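Local coordinates for protein endo-beta-mannanase (Opitutaceae bacterium TAV5, PDB 7BOB) that acts as an exo-beta-1,4-mannosidase of glycosyl hydrolase family 5, probably releasing mannose from the ends of beta-mannan chains in the termite hindgut, at residues Q466-A474 with W579-D587. Residues are numbered along the deposited sequence; the frame is centred on the assembly and turned at random.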
# COMPACT_ATOMS: atom_id res chain seq x y z
N GLN A 466 -27.58 -20.40 29.23
CA GLN A 466 -27.42 -20.56 30.67
C GLN A 466 -27.40 -19.23 31.41
O GLN A 466 -27.12 -19.22 32.61
CB GLN A 466 -26.13 -21.33 31.00
CG GLN A 466 -25.82 -22.52 30.12
CD GLN A 466 -24.36 -22.98 30.27
OE1 GLN A 466 -23.73 -22.76 31.31
NE2 GLN A 466 -23.82 -23.62 29.22
N GLY A 467 -27.66 -18.11 30.75
CA GLY A 467 -27.85 -16.85 31.46
C GLY A 467 -26.91 -15.73 31.08
O GLY A 467 -27.04 -14.63 31.64
N GLY A 468 -25.98 -15.94 30.16
CA GLY A 468 -25.10 -14.86 29.76
C GLY A 468 -25.86 -13.70 29.15
O GLY A 468 -26.82 -13.88 28.40
N GLN A 469 -25.44 -12.48 29.49
CA GLN A 469 -25.88 -11.26 28.83
C GLN A 469 -24.85 -10.88 27.77
O GLN A 469 -23.70 -10.56 28.10
CB GLN A 469 -26.04 -10.13 29.85
CG GLN A 469 -26.71 -10.54 31.14
CD GLN A 469 -28.13 -10.99 30.89
OE1 GLN A 469 -28.97 -10.19 30.49
NE2 GLN A 469 -28.39 -12.28 31.09
N LEU A 470 -25.26 -10.90 26.50
CA LEU A 470 -24.38 -10.62 25.36
C LEU A 470 -24.74 -9.28 24.74
O LEU A 470 -25.88 -9.08 24.28
CB LEU A 470 -24.48 -11.73 24.32
CG LEU A 470 -23.58 -11.68 23.08
CD1 LEU A 470 -22.10 -11.89 23.46
CD2 LEU A 470 -24.03 -12.74 22.09
N LEU A 471 -23.78 -8.36 24.71
CA LEU A 471 -23.89 -7.13 23.94
C LEU A 471 -23.05 -7.30 22.67
O LEU A 471 -21.81 -7.35 22.73
CB LEU A 471 -23.42 -5.92 24.75
CG LEU A 471 -23.41 -4.59 23.99
CD1 LEU A 471 -24.76 -4.31 23.28
CD2 LEU A 471 -23.08 -3.48 24.96
N TRP A 472 -23.72 -7.41 21.52
CA TRP A 472 -23.09 -7.81 20.26
C TRP A 472 -23.04 -6.60 19.33
O TRP A 472 -24.03 -6.28 18.67
CB TRP A 472 -23.84 -8.96 19.62
CG TRP A 472 -23.04 -9.73 18.61
CD1 TRP A 472 -21.92 -9.31 17.96
CD2 TRP A 472 -23.32 -11.05 18.13
NE1 TRP A 472 -21.48 -10.29 17.11
CE2 TRP A 472 -22.31 -11.38 17.21
CE3 TRP A 472 -24.33 -11.99 18.40
CZ2 TRP A 472 -22.27 -12.60 16.54
CZ3 TRP A 472 -24.28 -13.21 17.74
CH2 TRP A 472 -23.26 -13.50 16.83
N HIS A 473 -21.89 -5.95 19.25
CA HIS A 473 -21.77 -4.83 18.32
C HIS A 473 -21.42 -5.37 16.94
O HIS A 473 -20.36 -5.99 16.76
CB HIS A 473 -20.74 -3.82 18.81
CG HIS A 473 -21.26 -2.92 19.89
ND1 HIS A 473 -20.45 -2.12 20.66
CD2 HIS A 473 -22.53 -2.70 20.33
CE1 HIS A 473 -21.19 -1.44 21.52
NE2 HIS A 473 -22.45 -1.78 21.34
N ALA A 474 -22.33 -5.16 15.99
CA ALA A 474 -22.18 -5.42 14.56
C ALA A 474 -21.95 -6.90 14.27
O ALA A 474 -20.84 -7.28 13.89
CB ALA A 474 -21.03 -4.59 13.99
N TRP A 579 -23.16 5.23 25.92
CA TRP A 579 -23.75 4.25 25.01
C TRP A 579 -23.69 2.84 25.60
O TRP A 579 -24.69 2.11 25.59
CB TRP A 579 -23.03 4.27 23.65
CG TRP A 579 -23.51 3.16 22.76
CD1 TRP A 579 -22.98 1.90 22.66
CD2 TRP A 579 -24.65 3.20 21.87
NE1 TRP A 579 -23.70 1.16 21.74
CE2 TRP A 579 -24.73 1.93 21.25
CE3 TRP A 579 -25.60 4.17 21.55
CZ2 TRP A 579 -25.72 1.62 20.32
CZ3 TRP A 579 -26.58 3.87 20.62
CH2 TRP A 579 -26.64 2.60 20.03
N TYR A 580 -22.51 2.42 26.08
CA TYR A 580 -22.39 1.06 26.62
C TYR A 580 -23.29 0.87 27.84
O TYR A 580 -23.90 -0.19 28.01
CB TYR A 580 -20.94 0.73 26.98
CG TYR A 580 -20.04 0.62 25.79
CD1 TYR A 580 -19.88 -0.59 25.12
CD2 TYR A 580 -19.35 1.72 25.33
CE1 TYR A 580 -19.07 -0.70 24.02
CE2 TYR A 580 -18.54 1.63 24.23
CZ TYR A 580 -18.40 0.42 23.59
OH TYR A 580 -17.58 0.34 22.50
N ALA A 581 -23.34 1.88 28.71
CA ALA A 581 -24.16 1.76 29.92
C ALA A 581 -25.62 1.53 29.57
O ALA A 581 -26.27 0.63 30.12
CB ALA A 581 -23.99 3.01 30.80
N ALA A 582 -26.16 2.31 28.63
CA ALA A 582 -27.57 2.17 28.27
C ALA A 582 -27.89 0.77 27.74
O ALA A 582 -28.95 0.21 28.02
CB ALA A 582 -27.95 3.23 27.24
N LEU A 583 -26.96 0.18 26.98
CA LEU A 583 -27.27 -1.07 26.30
C LEU A 583 -26.92 -2.31 27.10
O LEU A 583 -27.39 -3.41 26.76
CB LEU A 583 -26.53 -1.13 24.96
CG LEU A 583 -27.08 -0.18 23.90
CD1 LEU A 583 -26.71 -0.75 22.59
CD2 LEU A 583 -28.57 -0.04 24.02
N LEU A 584 -26.09 -2.17 28.13
CA LEU A 584 -25.73 -3.31 28.96
C LEU A 584 -26.92 -3.75 29.80
O LEU A 584 -27.59 -2.91 30.41
CB LEU A 584 -24.55 -2.94 29.85
CG LEU A 584 -23.20 -3.06 29.14
CD1 LEU A 584 -22.07 -2.56 30.02
CD2 LEU A 584 -22.98 -4.49 28.70
N THR A 585 -27.18 -5.05 29.82
CA THR A 585 -28.24 -5.64 30.62
C THR A 585 -27.64 -6.52 31.71
O THR A 585 -26.47 -6.88 31.66
CB THR A 585 -29.20 -6.48 29.76
OG1 THR A 585 -28.47 -7.55 29.13
CG2 THR A 585 -29.88 -5.62 28.69
N LYS A 586 -28.47 -6.85 32.70
CA LYS A 586 -28.06 -7.73 33.79
C LYS A 586 -29.16 -8.73 34.12
O LYS A 586 -30.34 -8.36 34.21
CB LYS A 586 -27.66 -6.93 35.05
CG LYS A 586 -26.29 -6.29 34.94
CD LYS A 586 -25.29 -6.87 35.94
CE LYS A 586 -25.29 -6.08 37.24
NZ LYS A 586 -24.63 -6.85 38.32
N ASP A 587 -28.75 -9.99 34.30
CA ASP A 587 -29.60 -11.11 34.71
C ASP A 587 -30.36 -10.83 36.02
O ASP A 587 -31.52 -10.40 36.02
CB ASP A 587 -28.71 -12.37 34.85
CG ASP A 587 -29.42 -13.54 35.54
OD1 ASP A 587 -29.75 -14.52 34.83
OD2 ASP A 587 -29.61 -13.49 36.78
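Leu471 fills the middle of this contact with both methyls against Leu583: CD1 of Leu471 lies 4.0 Å from CB of Leu583, while CD2 of Leu471 also reaches CD2 of Leu584 at 3.9 Å. Its CG is anti to the backbone N (chi1 176°), which carries the isobutyl fork out from the strand to cross both partners at about a right angle. A forked aliphatic residue suits a place where it must pack against two successive leucines. One step along the same side of the strand, His473 joins an aromatic cluster with Trp579 and Tyr580. CE1 of His473 comes within 3.4 Å of Tyr580 CE1, the rings inclined at 50°, while NE2 of the same imidazole sits at the indole edge, 3.2 Å from Trp579 NE1. On the imidazole's other nitrogen, ND1 is hydrogen-bonded to Glu559, whose carboxylate also binds the Tyr580 hydroxyl; this shared acid ties strand and helix together and would help to fix the ring. All this belongs to the C-terminal alpha/beta domain, well apart from the eight-stranded parallel barrel characteristic of family 5: strand 469-473 is an inner strand of a mixed sheet, and helix 569-583 packs against it before the chain runs back beside the strand. Along that returning tail, Thr585 OG1 donates to Gln469 OE1 at 3.0 Å, slightly tilted from the carbonyl plane. Gln469 NE2 turns back to hydrogen-bond Gly467 O at 2.8 Å, from above that carbonyl's plane, a return made possible by the bend at chi2 (-63°). A leucine in place of Gln469 would probably leave the Thr585 hydroxyl and the Gly467 carbonyl without these mates. Gly467, at positive phi, closes the preceding helix as the C-prime residue of a Schellman motif, where a side chain would jam against the preceding carbonyl oxygen.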